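Long-range contacts in alpha-glucosidase ([Eubacterium] rectale, PDB 6PNR), which probably hydrolyses alpha-linked sulfoquinovosides, such as those derived from plant sulfolipids, as a family 31 glycoside hydrolase with a TIM-barrel catalytic domain: residues 58-63 with 72-77; 27-32 with 100-105; 499-504 with 529-534. All blocks are in the same frame, centred on the assembly; numbering follows the deposited sequence.

Contact 1 (58-63 with 72-77); sequences KLTDVI and CFESYI
T60 and D61 both face C72, a classic beta bulge that brings several donors onto one carbonyl. C72 O accepts the backbone N-H of T60 at 3.0 Å and, more weakly, the N-H of D61 and the hydroxyl of T60. The bulged pair is completed in the other direction by C72 N, whose bond to D61 O is 2.9 Å long and nearly straight (167°). With its first torsion at 55°, T60 holds OG1 between its own N and carbonyl carbon, where it receives the backbone N-H of E74 at 3.1 Å as well as reaching C72 O. One threonine hydroxyl thus serves two backbone groups of 72-77. E74 has a positive phi (52°), and its side chain, extended beyond CG, brings the carboxylate to the start of 58-63. There OE1 takes the N-H of K58 at 2.9 Å, met from above the carboxylate plane, while the lysine CB lies alongside. The amino group of K58 leads away, so this bond is one of backbone to side chain rather than a salt bridge. On the buried side, L59 lays CD1 over one face of the F73 ring, 4.0 Å from CE1, and H22 meets the same ring edge-to-face. D61 and C72 share the other surface, touching through their CB atoms at 3.8 Å. A second classic bulge follows directly, with Y76 and I77 both facing F73. It lies at the turn into strand 77-83, the first at the open end of strands 61-64 and 68-73, an antiparallel edge hairpin of the eight-stranded sheet.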
loop_
_atom_site.group_PDB
_atom_site.type_symbol
_atom_site.label_atom_id
_atom_site.label_comp_id
_atom_site.label_asym_id
_atom_site.label_seq_id
_atom_site.Cartn_x
_atom_site.Cartn_y
_atom_site.Cartn_z
ATOM N N LYS A 58 8.408 -22.419 -24.460
ATOM C CA LYS A 58 9.474 -23.017 -25.256
ATOM C C LYS A 58 9.152 -22.847 -26.733
ATOM O O LYS A 58 8.029 -23.137 -27.157
ATOM C CB LYS A 58 9.640 -24.502 -24.931
ATOM C CG LYS A 58 10.202 -24.807 -23.558
ATOM C CD LYS A 58 10.347 -26.315 -23.365
ATOM C CE LYS A 58 11.157 -26.649 -22.117
ATOM N NZ LYS A 58 12.615 -26.371 -22.296
ATOM N N LEU A 59 10.132 -22.369 -27.507
ATOM C CA LEU A 59 10.000 -22.246 -28.961
ATOM C C LEU A 59 10.233 -23.614 -29.594
ATOM O O LEU A 59 11.359 -24.121 -29.590
ATOM C CB LEU A 59 10.998 -21.225 -29.506
ATOM C CG LEU A 59 11.039 -20.990 -31.021
ATOM C CD1 LEU A 59 9.675 -20.608 -31.579
ATOM C CD2 LEU A 59 12.074 -19.921 -31.370
ATOM N N THR A 60 9.173 -24.212 -30.146
ATOM C CA THR A 60 9.240 -25.578 -30.648
ATOM C C THR A 60 9.145 -25.703 -32.164
ATOM O O THR A 60 9.364 -26.798 -32.685
ATOM C CB THR A 60 8.130 -26.431 -30.017
ATOM O OG1 THR A 60 6.863 -25.810 -30.255
ATOM C CG2 THR A 60 8.353 -26.576 -28.523
ATOM N N ASP A 61 8.815 -24.635 -32.884
ATOM C CA ASP A 61 8.784 -24.707 -34.339
ATOM C C ASP A 61 8.899 -23.302 -34.910
ATOM O O ASP A 61 8.344 -22.347 -34.358
ATOM C CB ASP A 61 7.505 -25.386 -34.852
ATOM C CG ASP A 61 7.702 -26.050 -36.216
ATOM O OD1 ASP A 61 8.871 -26.196 -36.643
ATOM O OD2 ASP A 61 6.692 -26.417 -36.864
ATOM N N VAL A 62 9.632 -23.191 -36.010
ATOM C CA VAL A 62 9.792 -21.943 -36.744
ATOM C C VAL A 62 9.494 -22.223 -38.209
ATOM O O VAL A 62 10.033 -23.174 -38.783
ATOM C CB VAL A 62 11.210 -21.361 -36.579
ATOM C CG1 VAL A 62 11.392 -20.159 -37.483
ATOM C CG2 VAL A 62 11.483 -20.999 -35.120
ATOM N N ILE A 63 8.634 -21.405 -38.810
ATOM C CA ILE A 63 8.295 -21.511 -40.226
ATOM C C ILE A 63 8.489 -20.144 -40.863
ATOM O O ILE A 63 7.795 -19.184 -40.503
ATOM C CB ILE A 63 6.855 -21.998 -40.448
ATOM C CG1 ILE A 63 6.710 -23.465 -40.045
ATOM C CG2 ILE A 63 6.448 -21.784 -41.906
ATOM C CD1 ILE A 63 5.310 -24.016 -40.250
ATOM N N CYS A 72 5.892 -21.148 -33.240
ATOM C CA CYS A 72 5.003 -21.995 -32.453
ATOM C C CYS A 72 5.621 -22.239 -31.082
ATOM O O CYS A 72 6.807 -22.582 -30.983
ATOM C CB CYS A 72 4.743 -23.326 -33.162
ATOM S SG CYS A 72 4.089 -23.134 -34.844
ATOM N N PHE A 73 4.822 -22.048 -30.031
ATOM C CA PHE A 73 5.252 -22.202 -28.641
ATOM C C PHE A 73 4.398 -23.298 -28.032
ATOM O O PHE A 73 3.375 -23.017 -27.401
ATOM C CB PHE A 73 5.117 -20.906 -27.849
ATOM C CG PHE A 73 5.966 -19.791 -28.352
ATOM C CD1 PHE A 73 7.290 -19.683 -27.961
ATOM C CD2 PHE A 73 5.437 -18.830 -29.199
ATOM C CE1 PHE A 73 8.080 -18.642 -28.426
ATOM C CE2 PHE A 73 6.210 -17.795 -29.653
ATOM C CZ PHE A 73 7.539 -17.695 -29.274
ATOM N N GLU A 74 4.828 -24.545 -28.222
ATOM C CA GLU A 74 4.125 -25.710 -27.700
ATOM C C GLU A 74 2.659 -25.681 -28.106
ATOM O O GLU A 74 2.331 -25.353 -29.252
ATOM C CB GLU A 74 4.276 -25.779 -26.179
ATOM C CG GLU A 74 5.698 -26.080 -25.724
ATOM C CD GLU A 74 6.025 -25.519 -24.344
ATOM O OE1 GLU A 74 6.209 -24.281 -24.223
ATOM O OE2 GLU A 74 6.100 -26.317 -23.385
ATOM N N SER A 75 1.767 -26.029 -27.182
ATOM C CA SER A 75 0.333 -25.931 -27.418
ATOM C C SER A 75 -0.278 -24.703 -26.750
ATOM O O SER A 75 -1.423 -24.754 -26.289
ATOM C CB SER A 75 -0.373 -27.203 -26.946
ATOM O OG SER A 75 -0.153 -28.272 -27.856
ATOM N N TYR A 76 0.462 -23.592 -26.697
ATOM C CA TYR A 76 0.007 -22.396 -25.996
ATOM C C TYR A 76 -0.243 -21.219 -26.931
ATOM O O TYR A 76 -1.338 -20.650 -26.922
ATOM C CB TYR A 76 1.023 -22.001 -24.916
ATOM C CG TYR A 76 1.164 -23.011 -23.794
ATOM C CD1 TYR A 76 0.097 -23.311 -22.957
ATOM C CD2 TYR A 76 2.370 -23.653 -23.572
ATOM C CE1 TYR A 76 0.236 -24.239 -21.927
ATOM C CE2 TYR A 76 2.518 -24.566 -22.554
ATOM C CZ TYR A 76 1.456 -24.860 -21.740
ATOM O OH TYR A 76 1.638 -25.778 -20.739
ATOM N N ILE A 77 0.750 -20.835 -27.733
ATOM C CA ILE A 77 0.735 -19.590 -28.494
ATOM C C ILE A 77 1.357 -19.831 -29.864
ATOM O O ILE A 77 2.386 -20.506 -29.981
ATOM C CB ILE A 77 1.512 -18.472 -27.761
ATOM C CG1 ILE A 77 0.883 -18.141 -26.399
ATOM C CG2 ILE A 77 1.622 -17.229 -28.621
ATOM C CD1 ILE A 77 -0.496 -17.526 -26.487
#

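Contact 2 (27-32 with 100-105); sequences PMIYVG and NRFWFR
Y30 and R105 meet obliquely, ring and guanidinium planes 47° apart, with the tyrosine OH set over one face of the guanidinium, offset toward its rim. The approach brings OH to 3.5 Å from NH1 of R105, but at an angle too poor for a hydrogen bond. The arginine chain runs extended from CG to NE, past CE1 of Y30, to a salt bridge with E199 and a hydrogen bond with Y50 of the second subunit. A leucine in place of R105 would probably leave E199 without its countercharge here and deprive that Y50 hydroxyl of a donor at the subunit interface. Beside this pair, W103 turns the edge of its indole to the backbone of 30-32; its CZ3 lies 3.9 Å from the N of G32, where a CB would be tight against the ring. The other surface is apolar. F102 and F104 both have CG anti to the backbone N (chi1 near -175°), which swings their rings toward strand 29-32. I29 reaches both, CG2 to F102 CE1 at 3.7 Å and CG1 to F104 CD1 at 4.1 Å. M28 lies side by side with F104, an oblique Met-aromatic contact in which SD is 4.9 Å from the ring centroid. Between these two layers the backbones pair, W103 N to Y30 O at 2.8 Å being almost straight (176°). The ladder ends where N100 and R101 both face G32, a classic beta bulge closing a regular pair of two inner strands of a six-stranded antiparallel sheet in the N-terminal beta domain.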
loop_
_atom_site.group_PDB
_atom_site.type_symbol
_atom_site.label_atom_id
_atom_site.label_comp_id
_atom_site.label_asym_id
_atom_site.label_seq_id
_atom_site.Cartn_x
_atom_site.Cartn_y
_atom_site.Cartn_z
ATOM N N PRO A 27 13.747 -15.921 -22.445
ATOM C CA PRO A 27 12.456 -16.118 -23.115
ATOM C C PRO A 27 11.710 -14.809 -23.316
ATOM O O PRO A 27 11.780 -13.888 -22.500
ATOM C CB PRO A 27 11.696 -17.048 -22.162
ATOM C CG PRO A 27 12.334 -16.821 -20.836
ATOM C CD PRO A 27 13.786 -16.577 -21.130
ATOM N N MET A 28 10.975 -14.747 -24.427
ATOM C CA MET A 28 10.253 -13.550 -24.828
ATOM C C MET A 28 8.838 -13.499 -24.272
ATOM O O MET A 28 8.295 -12.402 -24.105
ATOM C CB MET A 28 10.205 -13.461 -26.360
ATOM C CG MET A 28 9.779 -12.108 -26.922
ATOM S SD MET A 28 9.913 -12.016 -28.730
ATOM C CE MET A 28 8.599 -13.117 -29.226
ATOM N N ILE A 29 8.222 -14.645 -23.988
ATOM C CA ILE A 29 6.823 -14.707 -23.576
ATOM C C ILE A 29 6.687 -15.642 -22.379
ATOM O O ILE A 29 7.188 -16.771 -22.403
ATOM C CB ILE A 29 5.912 -15.184 -24.724
ATOM C CG1 ILE A 29 6.049 -14.281 -25.952
ATOM C CG2 ILE A 29 4.470 -15.244 -24.271
ATOM C CD1 ILE A 29 5.324 -14.818 -27.188
ATOM N N TYR A 30 6.010 -15.169 -21.335
ATOM C CA TYR A 30 5.465 -16.021 -20.293
ATOM C C TYR A 30 3.945 -15.959 -20.361
ATOM O O TYR A 30 3.363 -14.930 -20.716
ATOM C CB TYR A 30 5.917 -15.594 -18.883
ATOM C CG TYR A 30 7.419 -15.490 -18.668
ATOM C CD1 TYR A 30 8.170 -14.509 -19.302
ATOM C CD2 TYR A 30 8.073 -16.350 -17.782
ATOM C CE1 TYR A 30 9.538 -14.398 -19.092
ATOM C CE2 TYR A 30 9.439 -16.247 -17.562
ATOM C CZ TYR A 30 10.161 -15.275 -18.220
ATOM O OH TYR A 30 11.510 -15.178 -18.006
ATOM N N VAL A 31 3.305 -17.060 -19.985
ATOM C CA VAL A 31 1.855 -17.141 -19.932
ATOM C C VAL A 31 1.478 -17.693 -18.569
ATOM O O VAL A 31 2.302 -18.273 -17.860
ATOM C CB VAL A 31 1.288 -18.025 -21.053
ATOM C CG1 VAL A 31 1.664 -17.442 -22.387
ATOM C CG2 VAL A 31 1.852 -19.430 -20.929
ATOM N N GLY A 32 0.223 -17.504 -18.195
ATOM C CA GLY A 32 -0.202 -18.049 -16.932
ATOM C C GLY A 32 -1.664 -17.803 -16.661
ATOM O O GLY A 32 -2.443 -17.463 -17.554
ATOM N N ASN A 100 -4.994 -16.699 -19.085
ATOM C CA ASN A 100 -5.540 -15.348 -19.024
ATOM C C ASN A 100 -4.506 -14.323 -18.566
ATOM O O ASN A 100 -4.879 -13.191 -18.245
ATOM C CB ASN A 100 -6.792 -15.288 -18.137
ATOM C CG ASN A 100 -6.518 -15.618 -16.671
ATOM O OD1 ASN A 100 -5.386 -15.834 -16.255
ATOM N ND2 ASN A 100 -7.576 -15.647 -15.883
ATOM N N ARG A 101 -3.221 -14.681 -18.553
ATOM C CA ARG A 101 -2.145 -13.755 -18.224
ATOM C C ARG A 101 -1.029 -13.937 -19.235
ATOM O O ARG A 101 -0.614 -15.068 -19.515
ATOM C CB ARG A 101 -1.606 -13.971 -16.802
ATOM C CG ARG A 101 -2.627 -13.751 -15.668
ATOM C CD ARG A 101 -3.087 -12.302 -15.550
ATOM N NE ARG A 101 -4.030 -12.093 -14.437
ATOM C CZ ARG A 101 -5.351 -12.016 -14.579
ATOM N NH1 ARG A 101 -5.898 -12.125 -15.789
ATOM N NH2 ARG A 101 -6.129 -11.819 -13.523
ATOM N N PHE A 102 -0.527 -12.816 -19.747
ATOM C CA PHE A 102 0.413 -12.790 -20.859
ATOM C C PHE A 102 1.490 -11.763 -20.533
ATOM O O PHE A 102 1.183 -10.584 -20.333
ATOM C CB PHE A 102 -0.340 -12.435 -22.155
ATOM C CG PHE A 102 0.492 -12.465 -23.404
ATOM C CD1 PHE A 102 0.603 -13.628 -24.145
ATOM C CD2 PHE A 102 1.121 -11.316 -23.864
ATOM C CE1 PHE A 102 1.351 -13.649 -25.308
ATOM C CE2 PHE A 102 1.867 -11.324 -25.032
ATOM C CZ PHE A 102 1.982 -12.494 -25.760
ATOM N N TRP A 103 2.739 -12.203 -20.446
ATOM C CA TRP A 103 3.865 -11.313 -20.195
ATOM C C TRP A 103 4.782 -11.321 -21.412
ATOM O O TRP A 103 5.315 -12.373 -21.787
ATOM C CB TRP A 103 4.645 -11.731 -18.949
ATOM C CG TRP A 103 3.949 -11.571 -17.619
ATOM C CD1 TRP A 103 4.026 -10.494 -16.772
ATOM C CD2 TRP A 103 3.134 -12.540 -16.959
ATOM N NE1 TRP A 103 3.293 -10.733 -15.639
ATOM C CE2 TRP A 103 2.743 -11.985 -15.723
ATOM C CE3 TRP A 103 2.699 -13.830 -17.286
ATOM C CZ2 TRP A 103 1.929 -12.670 -14.822
ATOM C CZ3 TRP A 103 1.904 -14.508 -16.393
ATOM C CH2 TRP A 103 1.523 -13.925 -15.170
ATOM N N PHE A 104 4.967 -10.153 -22.019
ATOM C CA PHE A 104 5.787 -9.990 -23.212
ATOM C C PHE A 104 7.011 -9.168 -22.842
ATOM O O PHE A 104 6.882 -8.074 -22.273
ATOM C CB PHE A 104 4.993 -9.299 -24.331
ATOM C CG PHE A 104 5.736 -9.203 -25.640
ATOM C CD1 PHE A 104 5.709 -10.248 -26.542
ATOM C CD2 PHE A 104 6.463 -8.067 -25.958
ATOM C CE1 PHE A 104 6.399 -10.173 -27.744
ATOM C CE2 PHE A 104 7.154 -7.977 -27.161
ATOM C CZ PHE A 104 7.117 -9.032 -28.056
ATOM N N ARG A 105 8.196 -9.684 -23.156
ATOM C CA ARG A 105 9.426 -8.987 -22.819
ATOM C C ARG A 105 10.044 -8.298 -24.023
ATOM O O ARG A 105 10.049 -8.831 -25.136
ATOM C CB ARG A 105 10.429 -9.944 -22.191
ATOM C CG ARG A 105 10.004 -10.338 -20.791
ATOM C CD ARG A 105 11.175 -10.853 -20.032
ATOM N NE ARG A 105 10.861 -11.082 -18.635
ATOM C CZ ARG A 105 11.720 -11.628 -17.793
ATOM N NH1 ARG A 105 12.918 -11.986 -18.234
ATOM N NH2 ARG A 105 11.395 -11.811 -16.528
#

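Contact 3 (499-504 with 529-534); sequences DNTRTK and DTNFQY
R502 and F532 form the densest part of this contact, the arginine reaching along the opposite loop to a carbonyl oxygen while its own backbone is held from that loop. CG stands anti to the backbone N (chi1 -180°), and a bend at chi3 lets the chain curl round to place NH1 2.8 Å from F532 O, nearly in line with that carbonyl. The same nitrogen makes a weak bond to OE1 of Q533, whose amide stands almost perpendicular to the guanidinium (85°) and whose NE2 donates to E524 O. NE and NH2 donate instead to the carbonyls of G492 and G493, so the buried guanidinium is gripped by main-chain oxygens from two directions. The backbone of R502 is tied down too: its N-H gives a short bond of 2.6 Å to OD1 of N531, and its carbonyl takes a longer one from F532 N, which comes from above the carbonyl plane. The rotation of the N531 amide is fixed at its other end, where ND2 donates to R527 O and S496 OG. These are irregular loops of the family 31 TIM-barrel domain, one leading into helix 504-514 and the other preceding helix 538-568; the R502 side chain lies about 9 Å from the bound aza-sugar inhibitor. Toward the helix the packing becomes apolar. K504 sets its CA squarely over the centre of the F532 ring, a CH-pi contact 3.6 Å from the centroid, with CB beside CE1, and its extended chain carries NZ off to D537 and D539. T503, at the N-cap, points its side chain away from the partner loop. At the opposite, solvent-exposed end the contact thins to T501, which touches N531 OD1 and T530 O through carbon atoms rather than by hydrogen bonds, its CG2 resting 3.4 Å from T530 O.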
loop_
_atom_site.group_PDB
_atom_site.type_symbol
_atom_site.label_atom_id
_atom_site.label_comp_id
_atom_site.label_asym_id
_atom_site.label_seq_id
_atom_site.Cartn_x
_atom_site.Cartn_y
_atom_site.Cartn_z
ATOM N N ASP A 499 -9.138 21.333 3.595
ATOM C CA ASP A 499 -8.452 22.598 3.874
ATOM C C ASP A 499 -7.560 23.074 2.734
ATOM O O ASP A 499 -6.689 23.931 2.936
ATOM C CB ASP A 499 -7.625 22.520 5.163
ATOM C CG ASP A 499 -8.466 22.113 6.359
ATOM O OD1 ASP A 499 -9.576 22.676 6.507
ATOM O OD2 ASP A 499 -8.026 21.218 7.119
ATOM N N ASN A 500 -7.756 22.566 1.534
ATOM C CA ASN A 500 -6.974 23.005 0.381
ATOM C C ASN A 500 -7.868 23.863 -0.508
ATOM O O ASN A 500 -8.770 23.340 -1.166
ATOM C CB ASN A 500 -6.437 21.789 -0.365
ATOM C CG ASN A 500 -5.403 22.146 -1.406
ATOM O OD1 ASN A 500 -4.668 23.121 -1.258
ATOM N ND2 ASN A 500 -5.327 21.339 -2.465
ATOM N N THR A 501 -7.632 25.176 -0.523
ATOM C CA THR A 501 -8.445 26.094 -1.310
ATOM C C THR A 501 -7.554 26.921 -2.220
ATOM O O THR A 501 -6.392 27.192 -1.897
ATOM C CB THR A 501 -9.304 27.047 -0.428
ATOM O OG1 THR A 501 -8.460 27.765 0.484
ATOM C CG2 THR A 501 -10.372 26.267 0.365
ATOM N N ARG A 502 -8.118 27.299 -3.370
ATOM C CA ARG A 502 -7.372 28.011 -4.399
ATOM C C ARG A 502 -7.023 29.415 -3.941
ATOM O O ARG A 502 -7.860 30.117 -3.368
ATOM C CB ARG A 502 -8.203 28.085 -5.685
ATOM C CG ARG A 502 -7.520 28.806 -6.842
ATOM C CD ARG A 502 -8.542 29.083 -7.962
ATOM N NE ARG A 502 -9.070 27.842 -8.535
ATOM C CZ ARG A 502 -10.309 27.713 -9.008
ATOM N NH1 ARG A 502 -11.153 28.736 -8.947
ATOM N NH2 ARG A 502 -10.717 26.567 -9.534
ATOM N N THR A 503 -5.788 29.837 -4.222
ATOM C CA THR A 503 -5.330 31.196 -3.943
ATOM C C THR A 503 -5.197 32.004 -5.228
ATOM O O THR A 503 -5.131 31.454 -6.334
ATOM C CB THR A 503 -3.976 31.207 -3.232
ATOM O OG1 THR A 503 -2.982 30.722 -4.136
ATOM C CG2 THR A 503 -3.998 30.347 -1.942
ATOM N N LYS A 504 -5.165 33.332 -5.054
ATOM C CA LYS A 504 -4.933 34.249 -6.165
ATOM C C LYS A 504 -3.634 33.928 -6.888
ATOM O O LYS A 504 -3.591 33.870 -8.126
ATOM C CB LYS A 504 -4.906 35.693 -5.651
ATOM C CG LYS A 504 -4.408 36.727 -6.675
ATOM C CD LYS A 504 -4.414 38.146 -6.056
ATOM C CE LYS A 504 -3.777 39.172 -6.983
ATOM N NZ LYS A 504 -4.127 40.581 -6.586
ATOM N N ASP A 529 -17.772 28.786 -3.686
ATOM C CA ASP A 529 -18.035 29.814 -2.674
ATOM C C ASP A 529 -16.866 30.029 -1.728
ATOM O O ASP A 529 -16.779 31.100 -1.114
ATOM C CB ASP A 529 -19.273 29.467 -1.834
ATOM C CG ASP A 529 -20.531 29.278 -2.673
ATOM O OD1 ASP A 529 -20.582 29.751 -3.834
ATOM O OD2 ASP A 529 -21.479 28.658 -2.155
ATOM N N THR A 530 -15.990 29.033 -1.564
ATOM C CA THR A 530 -14.857 29.130 -0.652
ATOM C C THR A 530 -13.511 29.010 -1.363
ATOM O O THR A 530 -12.511 28.698 -0.718
ATOM C CB THR A 530 -14.957 28.069 0.447
ATOM O OG1 THR A 530 -15.150 26.778 -0.146
ATOM C CG2 THR A 530 -16.121 28.383 1.395
ATOM N N ASN A 531 -13.458 29.266 -2.673
ATOM C CA ASN A 531 -12.212 29.239 -3.426
ATOM C C ASN A 531 -12.083 30.518 -4.235
ATOM O O ASN A 531 -13.080 31.067 -4.703
ATOM C CB ASN A 531 -12.147 28.039 -4.365
ATOM C CG ASN A 531 -11.767 26.785 -3.645
ATOM O OD1 ASN A 531 -10.593 26.424 -3.613
ATOM N ND2 ASN A 531 -12.744 26.129 -3.018
ATOM N N PHE A 532 -10.848 30.985 -4.387
ATOM C CA PHE A 532 -10.590 32.173 -5.188
ATOM C C PHE A 532 -11.152 32.002 -6.592
ATOM O O PHE A 532 -10.970 30.954 -7.220
ATOM C CB PHE A 532 -9.089 32.442 -5.266
ATOM C CG PHE A 532 -8.730 33.621 -6.123
ATOM C CD1 PHE A 532 -8.745 34.898 -5.598
ATOM C CD2 PHE A 532 -8.381 33.451 -7.449
ATOM C CE1 PHE A 532 -8.405 35.984 -6.368
ATOM C CE2 PHE A 532 -8.044 34.540 -8.252
ATOM C CZ PHE A 532 -8.055 35.812 -7.709
ATOM N N GLN A 533 -11.853 33.027 -7.071
ATOM C CA GLN A 533 -12.252 33.148 -8.473
ATOM C C GLN A 533 -11.667 34.430 -9.040
ATOM O O GLN A 533 -11.591 35.438 -8.336
ATOM C CB GLN A 533 -13.779 33.176 -8.625
ATOM C CG GLN A 533 -14.508 32.108 -7.824
ATOM C CD GLN A 533 -14.188 30.699 -8.310
ATOM O OE1 GLN A 533 -13.645 30.511 -9.411
ATOM N NE2 GLN A 533 -14.513 29.703 -7.490
ATOM N N TYR A 534 -11.252 34.397 -10.314
ATOM C CA TYR A 534 -10.624 35.568 -10.911
ATOM C C TYR A 534 -11.480 36.818 -10.765
ATOM O O TYR A 534 -10.941 37.924 -10.615
ATOM C CB TYR A 534 -10.318 35.321 -12.398
ATOM C CG TYR A 534 -11.521 35.383 -13.340
ATOM C CD1 TYR A 534 -11.958 36.591 -13.869
ATOM C CD2 TYR A 534 -12.197 34.222 -13.716
ATOM C CE1 TYR A 534 -13.058 36.654 -14.728
ATOM C CE2 TYR A 534 -13.288 34.268 -14.572
ATOM C CZ TYR A 534 -13.706 35.496 -15.085
ATOM O OH TYR A 534 -14.782 35.565 -15.923
#

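From the N terminus, the chain first enters contact 2 at 27-32, runs on through strand 44-56, and then makes the local hairpin of contact 1, which closes at 72-77. Only after strands 77-83 and 87-94 does 100-105 return to close contact 2, so contact 1 is nested within that larger loop. The two belong to different antiparallel sheets that face each other: F73 packs on I29 and I77 on V31, joining the sheets through apolar side chains. Contact 3 comes in series, far along the sequence in the catalytic barrel. It closes a loop containing helix 504-514, about 49 Å from contact 2 between centres and on the opposite side of the chain's centre.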